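Side-chain contacts in AAC3-I (Uncultured bacterium, PDB 5HMN), which probably transfers an acetyl group from acetyl-coenzyme A to aminoglycoside antibiotics, which would confer resistance: residues Y87-A92 with A135-L140; A23-A28 with E33-N38; L74-F77 with S82-Y85; E106-L111 with Y118-Q123. One frame throughout, in Å; residues are numbered along the deposited sequence. Where two conformers were deposited one is given.

Contact 1: residues Y87-A92 with A135-L140; sequences YDLAVA and ALYSKL. With COA (coenzyme A), chain J.
Leu89 on strand 82-91 and Leu136 on helix 131-140 meet end to end through their CD2 methyls, which lie 4.0 Å apart. Leu89 CG stands anti to its own nitrogen (chi1 173°), which sends the branch across to the helix. Leu89 was deposited in two conformers, and these contacts hold for one of them. This methyl contact is the tight, apolar part. Leu104 of helix 100-115 also packs on Leu89, and Leu136 CD1 touches C5B of the coenzyme A ribose at 3.5 Å. The Tyr137 side chain passes Leu89 running the other way, with its OH 3.4 Å from Leu89 CD2. That OH is buried here without a hydrogen-bonding partner.

Coenzyme A runs between strand and helix. Its N4P donates to Leu89 O at 2.7 Å, and Val91 N donates to O9P at 2.8 Å, nearly straight at 170°. The strand thus pairs with the pantetheine arm much as with another strand. Beside this stretch, Tyr87 and Asp88 form a classic beta bulge opposite Ala70.

Toward solvent the contact loosens, and exposed Lys139 runs beside the ribose.

The sulfur S1P sits at the Tyr137 ring edge, in plane. The modelled OH to S1P distance, 2.5 Å, is doubtfully short. Still, the neighbourhood matches that of the tyrosine proposed as general acid in several GNAT enzymes. Such a role is possible here but not established.

Contact 2: residues A23-A28 with E33-N38; sequences ATFGEA and ETYTGN
Tyr35 lays one ring face over CB of Phe25. CB is 4.0 Å from the ring centroid and 21° off the normal, a CH-pi contact. Within the ring, CD1 comes nearest to Phe25 CB, at 3.8 Å. The two rings are not stacked: their planes meet obliquely at 58°. The Phe25 ring packs on Asp88 and Ala90 of strand 82-91. Tyr35 CB and CG lie against the backbone of Gly26, with CB 4.0 Å from Gly26 N. Gly26 has no side chain, and the ring comes up close to the helix there, with CD2 4.0 Å from Gly26 CA.

The contact joins helix 15-28 to the short helix 32-36. These are the first two helices of the chain, in the part of a GNAT fold that in relatives borders the acceptor substrate. Ala28, at the end of the first helix, touches coenzyme A.

Thr36 fills the other end of the contact. Its CG2 meets Ala23 CA at 3.7 Å. With chi1 at 65°, OG1 turns back to bond Met32 O, and the methyl is what faces Ala23. The polar end of Tyr35 points beyond the helix pair, where its OH hydrogen-bonds Asp88 OD2. Glu78 of the second subunit also packs on Tyr35.

Contact 3: residues L74-F77 with S82-Y85; sequences LKKF and SEIY
Leu74 and Glu83 form an antiparallel hydrogen-bonded pair, and Lys75 and Ser82 the non-hydrogen-bonded pair beside it. Leu74 N donates to Glu83 O at 2.6 Å. The return bond, Glu83 N to Leu74 O, is 3.0 Å long. Leu74 O also receives a CA-H...O contact from Ser82 CA at 3.3 Å.

Leu74 and Glu83 point to one face of the sheet, Lys75 and Ser82 to the other. Past the end of its strand, Lys76 folds back toward Glu83, with every torsion from chi1 to chi4 near -60°. The curled chain and the extended Glu83 pass each other at a slant. Lys76 NZ reaches Glu83 OE2 at 3.3 Å, a salt bridge whose hydrogen bond is weak. Both groups have other partners: Lys76 pairs with Glu78, and Glu83 OE2 bonds Tyr118 OH. The buried carboxylate thus sits among several donors, including a weak one from Tyr87 of the second subunit, which would probably favour its ionised form.

On the opposite face Ser82 CB lies 4.2 Å from Lys75 CG, and Ser82 OG bonds Glu73. Lys76 O accepts from Tyr44 OH of the second subunit. This is the turn end of the beta hairpin of strands 64-75 and 82-91, antiparallel neighbours in the GNAT sheet; strand 82-91 also runs parallel to 119-124 on its other side.

Contact 4: residues E106-L111 with Y118-Q123; sequences EKLKEL and YVIFVQ
Ile120 points its CD1 methyl from strand 119-124 into the side of helix 100-115, where it meets Leu108 and Lys109. Ile120 and Leu108 meet at an oblique angle. CD1 lies 3.8 Å from Leu108 CG, at the branch point of the leucine. The second branch of Ile120 takes part too, with CG2 4.0 Å from Leu108 CD2. In Ile120 CG1 stands anti to the carbonyl carbon (chi1 -62°), and with an extended chi2 this carries CD1 to the helix.

Lys109 runs at about a right angle to Ile120. Its chain is extended, and the touching atom is CG, 4.1 Å from Ile120 CD1. The methyl also rests on the helix backbone, with Ile120 CD1 3.8 Å from Leu108 O. Only the aliphatic stem of the lysine is used here, and its side chain goes on to pack on Leu140.

Helix and strand belong to the beta-alpha-beta unit of strand 82-91, helix 100-115 and strand 119-124. Leu108 also packs on Ile86 and Ile55, which lie on other strands of the sheet. Residues Ile120 to Gln123 pair antiparallel with a strand of the second subunit.

No hydrogen bond crosses between these two segments. Apolar packing alone joins helix and strand here.

How the contacts relate
Contacts 1, 3 and 4 share one mixed sheet, and helices 15-28 and 32-36 of contact 2 pack on its strand 82-91. Contact 1 holds part of the coenzyme A pocket. Its centre is about 11 Å from that of contact 4, and the two touch where Val122 CG2 meets Tyr137 OH at 3.6 Å. Contact 2 meets contact 1 with Phe25 CD1 3.6 Å from Ala90 CB, and with Tyr35 OH 3.0 Å from Asp88 OD2, a probable hydrogen bond. Contacts 3 and 4 join through neighbouring strands, where Phe121 N and Ile84 O are 2.9 Å apart, also a probable hydrogen bond. Contacts 2 and 3 lie furthest apart, about 27 Å between centres. All four contacts reach the second subunit.

Contact 1: residues Y87-A92 with A135-L140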
loop_
_atom_site.group_PDB
_atom_site.type_symbol
_atom_site.label_atom_id
_atom_site.label_comp_id
_atom_site.label_asym_id
_atom_site.label_seq_id
_atom_site.Cartn_x
_atom_site.Cartn_y
_atom_site.Cartn_z
ATOM N N TYR C 87 2.556 6.596 2.235
ATOM C CA TYR C 87 1.146 6.810 2.499
ATOM C C TYR C 87 0.848 8.289 2.710
ATOM O O TYR C 87 0.029 8.856 1.997
ATOM C CB TYR C 87 0.675 6.006 3.712
ATOM C CG TYR C 87 -0.836 5.942 3.803
ATOM C CD1 TYR C 87 -1.542 4.887 3.235
ATOM C CD2 TYR C 87 -1.560 6.954 4.425
ATOM C CE1 TYR C 87 -2.929 4.837 3.304
ATOM C CE2 TYR C 87 -2.936 6.912 4.499
ATOM C CZ TYR C 87 -3.619 5.855 3.939
ATOM O OH TYR C 87 -4.996 5.822 4.012
ATOM N N ASP C 88 1.505 8.900 3.696
ATOM C CA ASP C 88 1.308 10.314 4.016
ATOM C C ASP C 88 2.645 11.058 4.039
ATOM O O ASP C 88 3.644 10.535 4.524
ATOM C CB ASP C 88 0.613 10.486 5.378
ATOM C CG ASP C 88 -0.898 10.260 5.323
ATOM O OD1 ASP C 88 -1.526 10.509 4.289
ATOM O OD2 ASP C 88 -1.483 9.845 6.342
ATOM N N LEU C 89 2.642 12.280 3.519
ATOM C CA LEU C 89 3.824 13.134 3.513
ATOM C C LEU C 89 3.386 14.582 3.674
ATOM O O LEU C 89 2.563 15.075 2.905
ATOM C CB LEU C 89 4.622 12.959 2.217
ATOM C CG LEU C 89 5.795 13.919 1.987
ATOM C CD1 LEU C 89 6.868 13.729 3.040
ATOM C CD2 LEU C 89 6.378 13.726 0.594
ATOM N N ALA C 90 3.931 15.268 4.675
ATOM C CA ALA C 90 3.511 16.640 4.946
ATOM C C ALA C 90 4.601 17.493 5.574
ATOM O O ALA C 90 5.420 17.008 6.354
ATOM C CB ALA C 90 2.285 16.642 5.841
ATOM N N VAL C 91 4.583 18.772 5.226
ATOM C CA VAL C 91 5.465 19.770 5.808
ATOM C C VAL C 91 4.620 20.951 6.290
ATOM O O VAL C 91 3.700 21.390 5.589
ATOM C CB VAL C 91 6.528 20.252 4.794
ATOM C CG1 VAL C 91 7.335 21.414 5.361
ATOM C CG2 VAL C 91 7.448 19.099 4.395
ATOM N N ALA C 92 4.922 21.450 7.484
ATOM C CA ALA C 92 4.200 22.586 8.053
ATOM C C ALA C 92 4.243 23.788 7.120
ATOM O O ALA C 92 5.272 24.074 6.501
ATOM C CB ALA C 92 4.766 22.957 9.427
ATOM N N ALA C 135 4.185 18.735 -8.313
ATOM C CA ALA C 135 5.439 19.314 -8.788
ATOM C C ALA C 135 6.617 18.637 -8.098
ATOM O O ALA C 135 7.668 18.424 -8.704
ATOM C CB ALA C 135 5.469 20.813 -8.547
ATOM N N LEU C 136 6.426 18.303 -6.825
ATOM C CA LEU C 136 7.427 17.589 -6.043
ATOM C C LEU C 136 7.645 16.176 -6.568
ATOM O O LEU C 136 8.773 15.723 -6.716
ATOM C CB LEU C 136 7.011 17.531 -4.569
ATOM C CG LEU C 136 7.884 16.691 -3.635
ATOM C CD1 LEU C 136 9.162 17.424 -3.276
ATOM C CD2 LEU C 136 7.113 16.302 -2.379
ATOM N N TYR C 137 6.558 15.467 -6.831
ATOM C CA TYR C 137 6.663 14.082 -7.257
ATOM C C TYR C 137 7.125 13.958 -8.712
ATOM O O TYR C 137 7.780 12.981 -9.076
ATOM C CB TYR C 137 5.324 13.372 -7.062
ATOM C CG TYR C 137 4.942 13.215 -5.608
ATOM C CD1 TYR C 137 5.916 13.072 -4.628
ATOM C CD2 TYR C 137 3.613 13.218 -5.215
ATOM C CE1 TYR C 137 5.573 12.930 -3.294
ATOM C CE2 TYR C 137 3.260 13.076 -3.885
ATOM C CZ TYR C 137 4.244 12.933 -2.930
ATOM O OH TYR C 137 3.895 12.793 -1.606
ATOM N N SER C 138 6.790 14.947 -9.536
ATOM C CA SER C 138 7.145 14.902 -10.958
ATOM C C SER C 138 8.652 15.042 -11.170
ATOM O O SER C 138 9.202 14.526 -12.146
ATOM C CB SER C 138 6.409 15.997 -11.734
ATOM O OG SER C 138 5.006 15.830 -11.640
ATOM N N LYS C 139 9.312 15.737 -10.250
ATOM C CA LYS C 139 10.753 15.938 -10.321
ATOM C C LYS C 139 11.523 14.686 -9.893
ATOM O O LYS C 139 12.643 14.453 -10.348
ATOM C CB LYS C 139 11.172 17.128 -9.449
ATOM C CG LYS C 139 11.140 16.825 -7.958
ATOM C CD LYS C 139 11.284 18.050 -7.074
ATOM C CE LYS C 139 11.976 17.672 -5.766
ATOM N NZ LYS C 139 13.013 18.663 -5.359
ATOM N N LEU C 140 10.920 13.878 -9.024
ATOM C CA LEU C 140 11.621 12.738 -8.437
ATOM C C LEU C 140 11.310 11.423 -9.134
ATOM O O LEU C 140 12.147 10.523 -9.171
ATOM C CB LEU C 140 11.285 12.616 -6.954
ATOM C CG LEU C 140 11.878 13.680 -6.036
ATOM C CD1 LEU C 140 11.369 13.477 -4.626
ATOM C CD2 LEU C 140 13.399 13.625 -6.069
HETATM N N1A COA J . 4.614 24.993 -6.118
HETATM C C2A COA J . 5.437 24.608 -7.129
HETATM N N3A COA J . 6.449 23.747 -6.960
HETATM C C4A COA J . 6.641 23.242 -5.734
HETATM C C5A COA J . 5.853 23.613 -4.716
HETATM C C6A COA J . 4.835 24.501 -4.908
HETATM N N6A COA J . 3.847 25.060 -4.059
HETATM N N7A COA J . 6.270 22.981 -3.634
HETATM C C8A COA J . 7.333 22.234 -3.966
HETATM N N9A COA J . 7.550 22.402 -5.269
HETATM C C1B COA J . 8.529 21.817 -6.030
HETATM C C2B COA J . 9.508 22.635 -6.326
HETATM O O2B COA J . 10.141 22.168 -7.539
HETATM C C3B COA J . 10.520 22.444 -5.214
HETATM O O3B COA J . 11.749 22.758 -5.544
HETATM P P3B COA J . 12.258 24.243 -5.590
HETATM O O7A COA J . 13.713 24.170 -5.732
HETATM O O8A COA J . 11.699 24.898 -6.762
HETATM O O9A COA J . 11.883 25.059 -4.405
HETATM C C4B COA J . 10.361 20.889 -4.983
HETATM O O4B COA J . 9.142 20.569 -5.220
HETATM C C5B COA J . 10.700 20.529 -3.522
HETATM O O5B COA J . 10.063 21.354 -2.587
HETATM P P1A COA J . 10.175 21.026 -1.079
HETATM O O1A COA J . 10.545 22.233 -0.408
HETATM O O2A COA J . 11.161 20.020 -0.877
HETATM O O3A COA J . 8.766 20.697 -0.611
HETATM P P2A COA J . 8.138 21.059 0.745
HETATM O O4A COA J . 9.065 20.841 1.779
HETATM O O5A COA J . 7.691 22.396 0.703
HETATM O O6A COA J . 6.815 20.274 0.912
HETATM C CBP COA J . 4.713 19.331 0.423
HETATM C CCP COA J . 6.024 19.911 -0.137
HETATM C CDP COA J . 5.004 18.149 1.328
HETATM C CEP COA J . 3.832 18.818 -0.730
HETATM C CAP COA J . 4.014 20.431 1.169
HETATM O OAP COA J . 3.558 21.323 0.246
HETATM C C9P COA J . 2.831 19.949 1.953
HETATM O O9P COA J . 2.955 19.504 3.026
HETATM N N8P COA J . 1.524 20.054 1.436
HETATM C C7P COA J . 0.383 19.654 2.146
HETATM C C6P COA J . 0.083 18.144 2.176
HETATM C C5P COA J . 0.314 17.341 0.875
HETATM O O5P COA J . -0.059 17.741 -0.203
HETATM N N4P COA J . 0.977 16.079 1.020
HETATM C C3P COA J . 1.286 15.189 -0.049
HETATM C C2P COA J . 0.861 13.732 0.270
HETATM S S1P COA J . 1.509 12.633 -0.980
#

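Contact 2: residues A23-A28 with E33-N38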
loop_
_atom_site.group_PDB
_atom_site.type_symbol
_atom_site.label_atom_id
_atom_site.label_comp_id
_atom_site.label_asym_id
_atom_site.label_seq_id
_atom_site.Cartn_x
_atom_site.Cartn_y
_atom_site.Cartn_z
ATOM N N ALA C 23 -0.305 15.529 14.735
ATOM C CA ALA C 23 -0.811 16.900 14.774
ATOM C C ALA C 23 -0.299 17.716 13.586
ATOM O O ALA C 23 -1.000 18.585 13.065
ATOM C CB ALA C 23 -0.426 17.574 16.090
ATOM N N THR C 24 0.929 17.437 13.164
ATOM C CA THR C 24 1.497 18.072 11.977
ATOM C C THR C 24 0.741 17.664 10.713
ATOM O O THR C 24 0.465 18.502 9.843
ATOM C CB THR C 24 2.984 17.718 11.817
ATOM O OG1 THR C 24 3.711 18.228 12.940
ATOM C CG2 THR C 24 3.550 18.323 10.534
ATOM N N PHE C 25 0.414 16.378 10.613
ATOM C CA PHE C 25 -0.387 15.868 9.503
ATOM C C PHE C 25 -1.764 16.529 9.477
ATOM O O PHE C 25 -2.225 16.979 8.427
ATOM C CB PHE C 25 -0.549 14.343 9.599
ATOM C CG PHE C 25 0.666 13.566 9.161
ATOM C CD1 PHE C 25 1.570 14.113 8.268
ATOM C CD2 PHE C 25 0.898 12.285 9.641
ATOM C CE1 PHE C 25 2.686 13.401 7.862
ATOM C CE2 PHE C 25 2.015 11.567 9.239
ATOM C CZ PHE C 25 2.907 12.127 8.345
ATOM N N GLY C 26 -2.407 16.585 10.640
ATOM C CA GLY C 26 -3.746 17.138 10.764
ATOM C C GLY C 26 -3.871 18.568 10.283
ATOM O O GLY C 26 -4.814 18.912 9.570
ATOM N N GLU C 27 -2.917 19.405 10.674
ATOM C CA GLU C 27 -2.894 20.798 10.249
ATOM C C GLU C 27 -2.596 20.925 8.756
ATOM O O GLU C 27 -3.228 21.713 8.050
ATOM C CB GLU C 27 -1.861 21.582 11.060
ATOM C CG GLU C 27 -1.476 22.919 10.449
ATOM C CD GLU C 27 -0.119 23.400 10.923
ATOM O OE1 GLU C 27 0.320 22.964 12.008
ATOM O OE2 GLU C 27 0.515 24.205 10.205
ATOM N N ALA C 28 -1.627 20.147 8.277
ATOM C CA ALA C 28 -1.223 20.210 6.876
ATOM C C ALA C 28 -2.328 19.716 5.942
ATOM O O ALA C 28 -2.508 20.247 4.845
ATOM C CB ALA C 28 0.048 19.408 6.661
ATOM N N GLU C 33 -9.338 16.338 12.937
ATOM C CA GLU C 33 -10.238 15.371 13.550
ATOM C C GLU C 33 -9.828 13.931 13.243
ATOM O O GLU C 33 -9.893 13.064 14.107
ATOM C CB GLU C 33 -11.673 15.621 13.081
ATOM C CG GLU C 33 -12.656 14.531 13.471
ATOM C CD GLU C 33 -14.094 14.915 13.190
ATOM O OE1 GLU C 33 -14.379 15.392 12.070
ATOM O OE2 GLU C 33 -14.942 14.742 14.092
ATOM N N THR C 34 -9.402 13.683 12.011
ATOM C CA THR C 34 -9.015 12.341 11.596
ATOM C C THR C 34 -7.694 11.900 12.231
ATOM O O THR C 34 -7.538 10.739 12.612
ATOM C CB THR C 34 -8.894 12.251 10.063
ATOM O OG1 THR C 34 -10.137 12.634 9.463
ATOM C CG2 THR C 34 -8.542 10.836 9.629
ATOM N N TYR C 35 -6.754 12.833 12.360
ATOM C CA TYR C 35 -5.396 12.488 12.780
ATOM C C TYR C 35 -5.148 12.632 14.277
ATOM O O TYR C 35 -4.223 12.022 14.811
ATOM C CB TYR C 35 -4.379 13.335 12.008
ATOM C CG TYR C 35 -4.229 12.911 10.565
ATOM C CD1 TYR C 35 -3.339 11.909 10.203
ATOM C CD2 TYR C 35 -4.989 13.506 9.566
ATOM C CE1 TYR C 35 -3.208 11.510 8.884
ATOM C CE2 TYR C 35 -4.866 13.114 8.244
ATOM C CZ TYR C 35 -3.973 12.117 7.909
ATOM O OH TYR C 35 -3.842 11.723 6.597
ATOM N N THR C 36 -5.968 13.428 14.958
ATOM C CA THR C 36 -5.782 13.646 16.387
ATOM C C THR C 36 -7.059 13.423 17.201
ATOM O O THR C 36 -7.015 13.408 18.431
ATOM C CB THR C 36 -5.267 15.073 16.681
ATOM O OG1 THR C 36 -6.255 16.040 16.297
ATOM C CG2 THR C 36 -3.968 15.346 15.927
ATOM N N GLY C 37 -8.186 13.251 16.518
ATOM C CA GLY C 37 -9.470 13.129 17.191
ATOM C C GLY C 37 -9.696 11.800 17.886
ATOM O O GLY C 37 -10.520 11.699 18.795
ATOM N N ASN C 38 -8.970 10.775 17.455
ATOM C CA ASN C 38 -9.087 9.454 18.060
ATOM C C ASN C 38 -7.769 8.698 17.985
ATOM O O ASN C 38 -7.682 7.642 17.357
ATOM C CB ASN C 38 -10.199 8.650 17.384
ATOM C CG ASN C 38 -10.691 7.499 18.241
ATOM O OD1 ASN C 38 -9.971 6.994 19.105
ATOM N ND2 ASN C 38 -11.929 7.077 18.006
#

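Contact 3: residues L74-F77 with S82-Y85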
loop_
_atom_site.group_PDB
_atom_site.type_symbol
_atom_site.label_atom_id
_atom_site.label_comp_id
_atom_site.label_asym_id
_atom_site.label_seq_id
_atom_site.Cartn_x
_atom_site.Cartn_y
_atom_site.Cartn_z
ATOM N N LEU C 74 6.454 -2.980 1.094
ATOM C CA LEU C 74 5.668 -4.087 0.562
ATOM C C LEU C 74 6.572 -5.162 -0.025
ATOM O O LEU C 74 7.075 -5.018 -1.141
ATOM C CB LEU C 74 4.687 -3.581 -0.501
ATOM C CG LEU C 74 3.283 -3.140 -0.069
ATOM C CD1 LEU C 74 3.310 -2.208 1.121
ATOM C CD2 LEU C 74 2.552 -2.490 -1.237
ATOM N N LYS C 75 6.786 -6.235 0.729
ATOM C CA LYS C 75 7.572 -7.354 0.229
ATOM C C LYS C 75 6.747 -8.147 -0.785
ATOM O O LYS C 75 5.662 -8.640 -0.476
ATOM C CB LYS C 75 8.046 -8.242 1.382
ATOM C CG LYS C 75 9.545 -8.532 1.357
ATOM C CD LYS C 75 10.211 -8.183 2.681
ATOM C CE LYS C 75 11.730 -8.232 2.571
ATOM N NZ LYS C 75 12.404 -7.788 3.827
ATOM N N LYS C 76 7.260 -8.258 -2.002
ATOM C CA LYS C 76 6.471 -8.782 -3.113
ATOM C C LYS C 76 6.431 -10.311 -3.163
ATOM O O LYS C 76 7.258 -10.991 -2.556
ATOM C CB LYS C 76 6.999 -8.230 -4.439
ATOM C CG LYS C 76 7.043 -6.703 -4.513
ATOM C CD LYS C 76 5.665 -6.064 -4.311
ATOM C CE LYS C 76 4.649 -6.545 -5.346
ATOM N NZ LYS C 76 5.012 -6.199 -6.751
ATOM N N PHE C 77 5.457 -10.825 -3.906
ATOM C CA PHE C 77 5.153 -12.253 -3.966
ATOM C C PHE C 77 5.597 -12.888 -5.278
ATOM O O PHE C 77 5.892 -14.083 -5.332
ATOM C CB PHE C 77 3.651 -12.464 -3.775
ATOM C CG PHE C 77 2.806 -11.492 -4.550
ATOM C CD1 PHE C 77 2.414 -10.288 -3.980
ATOM C CD2 PHE C 77 2.418 -11.769 -5.851
ATOM C CE1 PHE C 77 1.645 -9.383 -4.690
ATOM C CE2 PHE C 77 1.645 -10.868 -6.569
ATOM C CZ PHE C 77 1.260 -9.674 -5.987
ATOM N N SER C 82 11.136 -5.783 -2.978
ATOM C CA SER C 82 10.197 -5.013 -2.179
ATOM C C SER C 82 10.068 -3.588 -2.700
ATOM O O SER C 82 10.987 -3.051 -3.319
ATOM C CB SER C 82 10.623 -5.006 -0.707
ATOM O OG SER C 82 11.849 -4.320 -0.524
ATOM N N GLU C 83 8.910 -2.988 -2.457
ATOM C CA GLU C 83 8.679 -1.589 -2.781
ATOM C C GLU C 83 8.176 -0.846 -1.554
ATOM O O GLU C 83 7.511 -1.431 -0.696
ATOM C CB GLU C 83 7.660 -1.444 -3.909
ATOM C CG GLU C 83 7.609 -2.605 -4.870
ATOM C CD GLU C 83 6.400 -2.530 -5.781
ATOM O OE1 GLU C 83 5.446 -1.797 -5.446
ATOM O OE2 GLU C 83 6.404 -3.206 -6.831
ATOM N N ILE C 84 8.484 0.442 -1.484
ATOM C CA ILE C 84 8.046 1.262 -0.361
ATOM C C ILE C 84 6.917 2.184 -0.808
ATOM O O ILE C 84 7.058 2.955 -1.759
ATOM C CB ILE C 84 9.201 2.087 0.232
ATOM C CG1 ILE C 84 10.319 1.164 0.718
ATOM C CG2 ILE C 84 8.707 2.965 1.375
ATOM C CD1 ILE C 84 11.500 1.903 1.298
ATOM N N TYR C 85 5.784 2.074 -0.129
ATOM C CA TYR C 85 4.631 2.909 -0.426
ATOM C C TYR C 85 4.547 4.087 0.543
ATOM O O TYR C 85 4.300 3.906 1.732
ATOM C CB TYR C 85 3.353 2.069 -0.369
ATOM C CG TYR C 85 2.073 2.846 -0.572
ATOM C CD1 TYR C 85 1.947 3.766 -1.603
ATOM C CD2 TYR C 85 0.979 2.637 0.252
ATOM C CE1 TYR C 85 0.773 4.468 -1.795
ATOM C CE2 TYR C 85 -0.198 3.333 0.069
ATOM C CZ TYR C 85 -0.297 4.249 -0.957
ATOM O OH TYR C 85 -1.471 4.947 -1.149
#

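Contact 4: residues E106-L111 with Y118-Q123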
loop_
_atom_site.group_PDB
_atom_site.type_symbol
_atom_site.label_atom_id
_atom_site.label_comp_id
_atom_site.label_asym_id
_atom_site.label_seq_id
_atom_site.Cartn_x
_atom_site.Cartn_y
_atom_site.Cartn_z
ATOM N N GLU C 106 14.653 11.776 0.358
ATOM C CA GLU C 106 16.047 11.383 0.199
ATOM C C GLU C 106 16.448 10.402 1.299
ATOM O O GLU C 106 17.193 9.451 1.058
ATOM C CB GLU C 106 16.961 12.611 0.218
ATOM C CG GLU C 106 18.440 12.284 0.107
ATOM C CD GLU C 106 19.281 13.487 -0.275
ATOM O OE1 GLU C 106 19.026 14.589 0.259
ATOM O OE2 GLU C 106 20.193 13.331 -1.115
ATOM N N LYS C 107 15.935 10.638 2.501
ATOM C CA LYS C 107 16.167 9.752 3.634
ATOM C C LYS C 107 15.495 8.403 3.414
ATOM O O LYS C 107 16.049 7.359 3.761
ATOM C CB LYS C 107 15.652 10.389 4.922
ATOM C CG LYS C 107 15.672 9.476 6.131
ATOM C CD LYS C 107 17.083 9.236 6.620
ATOM C CE LYS C 107 17.074 8.442 7.914
ATOM N NZ LYS C 107 18.453 8.196 8.419
ATOM N N LEU C 108 14.300 8.428 2.836
ATOM C CA LEU C 108 13.558 7.198 2.581
ATOM C C LEU C 108 14.269 6.352 1.525
ATOM O O LEU C 108 14.223 5.124 1.571
ATOM C CB LEU C 108 12.129 7.516 2.139
ATOM C CG LEU C 108 11.172 6.325 2.062
ATOM C CD1 LEU C 108 11.037 5.667 3.428
ATOM C CD2 LEU C 108 9.814 6.757 1.537
ATOM N N LYS C 109 14.931 7.019 0.584
ATOM C CA LYS C 109 15.709 6.336 -0.449
ATOM C C LYS C 109 16.868 5.544 0.146
ATOM O O LYS C 109 17.039 4.364 -0.151
ATOM C CB LYS C 109 16.250 7.339 -1.470
ATOM C CG LYS C 109 15.203 7.929 -2.399
ATOM C CD LYS C 109 15.854 8.844 -3.424
ATOM C CE LYS C 109 14.834 9.396 -4.405
ATOM N NZ LYS C 109 15.468 10.246 -5.451
ATOM N N GLU C 110 17.673 6.199 0.981
ATOM C CA GLU C 110 18.825 5.528 1.581
ATOM C C GLU C 110 18.375 4.464 2.581
ATOM O O GLU C 110 19.091 3.499 2.837
ATOM C CB GLU C 110 19.760 6.540 2.249
ATOM C CG GLU C 110 19.147 7.312 3.393
ATOM C CD GLU C 110 20.106 8.325 3.993
ATOM O OE1 GLU C 110 20.579 9.214 3.253
ATOM O OE2 GLU C 110 20.390 8.229 5.206
ATOM N N LEU C 111 17.176 4.632 3.131
ATOM C CA LEU C 111 16.587 3.600 3.977
ATOM C C LEU C 111 16.109 2.430 3.125
ATOM O O LEU C 111 16.205 1.270 3.531
ATOM C CB LEU C 111 15.427 4.162 4.797
ATOM C CG LEU C 111 15.780 4.941 6.063
ATOM C CD1 LEU C 111 14.513 5.440 6.735
ATOM C CD2 LEU C 111 16.584 4.075 7.016
ATOM N N TYR C 118 13.593 -1.747 -4.419
ATOM C CA TYR C 118 14.057 -1.315 -5.733
ATOM C C TYR C 118 13.315 -0.071 -6.213
ATOM O O TYR C 118 13.720 0.556 -7.190
ATOM C CB TYR C 118 13.913 -2.448 -6.759
ATOM C CG TYR C 118 12.501 -2.675 -7.258
ATOM C CD1 TYR C 118 12.079 -2.147 -8.473
ATOM C CD2 TYR C 118 11.594 -3.422 -6.520
ATOM C CE1 TYR C 118 10.788 -2.353 -8.934
ATOM C CE2 TYR C 118 10.304 -3.632 -6.971
ATOM C CZ TYR C 118 9.907 -3.094 -8.176
ATOM O OH TYR C 118 8.626 -3.299 -8.622
ATOM N N VAL C 119 12.238 0.294 -5.522
ATOM C CA VAL C 119 11.453 1.452 -5.934
ATOM C C VAL C 119 10.591 2.002 -4.794
ATOM O O VAL C 119 10.186 1.281 -3.880
ATOM C CB VAL C 119 10.552 1.110 -7.157
ATOM C CG1 VAL C 119 9.403 0.208 -6.746
ATOM C CG2 VAL C 119 10.033 2.373 -7.838
ATOM N N ILE C 120 10.347 3.304 -4.845
ATOM C CA ILE C 120 9.412 3.950 -3.942
ATOM C C ILE C 120 8.272 4.522 -4.771
ATOM O O ILE C 120 8.510 5.161 -5.794
ATOM C CB ILE C 120 10.095 5.068 -3.129
ATOM C CG1 ILE C 120 11.206 4.484 -2.253
ATOM C CG2 ILE C 120 9.072 5.816 -2.282
ATOM C CD1 ILE C 120 12.043 5.542 -1.541
ATOM N N PHE C 121 7.033 4.281 -4.357
ATOM C CA PHE C 121 5.914 4.858 -5.091
ATOM C C PHE C 121 4.931 5.562 -4.160
ATOM O O PHE C 121 4.867 5.290 -2.956
ATOM C CB PHE C 121 5.209 3.794 -5.945
ATOM C CG PHE C 121 4.451 2.763 -5.153
ATOM C CD1 PHE C 121 3.076 2.852 -5.017
ATOM C CD2 PHE C 121 5.110 1.700 -4.560
ATOM C CE1 PHE C 121 2.369 1.902 -4.298
ATOM C CE2 PHE C 121 4.411 0.750 -3.834
ATOM C CZ PHE C 121 3.037 0.852 -3.705
ATOM N N VAL C 122 4.191 6.504 -4.727
ATOM C CA VAL C 122 3.271 7.319 -3.953
ATOM C C VAL C 122 2.149 7.822 -4.855
ATOM O O VAL C 122 2.385 8.211 -6.000
ATOM C CB VAL C 122 3.995 8.514 -3.277
ATOM C CG1 VAL C 122 4.750 9.344 -4.308
ATOM C CG2 VAL C 122 3.015 9.383 -2.503
ATOM N N GLN C 123 0.923 7.774 -4.348
ATOM C CA GLN C 123 -0.220 8.301 -5.077
ATOM C C GLN C 123 -0.377 9.782 -4.787
ATOM O O GLN C 123 -0.332 10.211 -3.637
ATOM C CB GLN C 123 -1.504 7.559 -4.704
ATOM C CG GLN C 123 -1.510 6.082 -5.034
ATOM C CD GLN C 123 -2.879 5.458 -4.837
ATOM O OE1 GLN C 123 -3.903 6.130 -4.974
ATOM N NE2 GLN C 123 -2.904 4.171 -4.506
#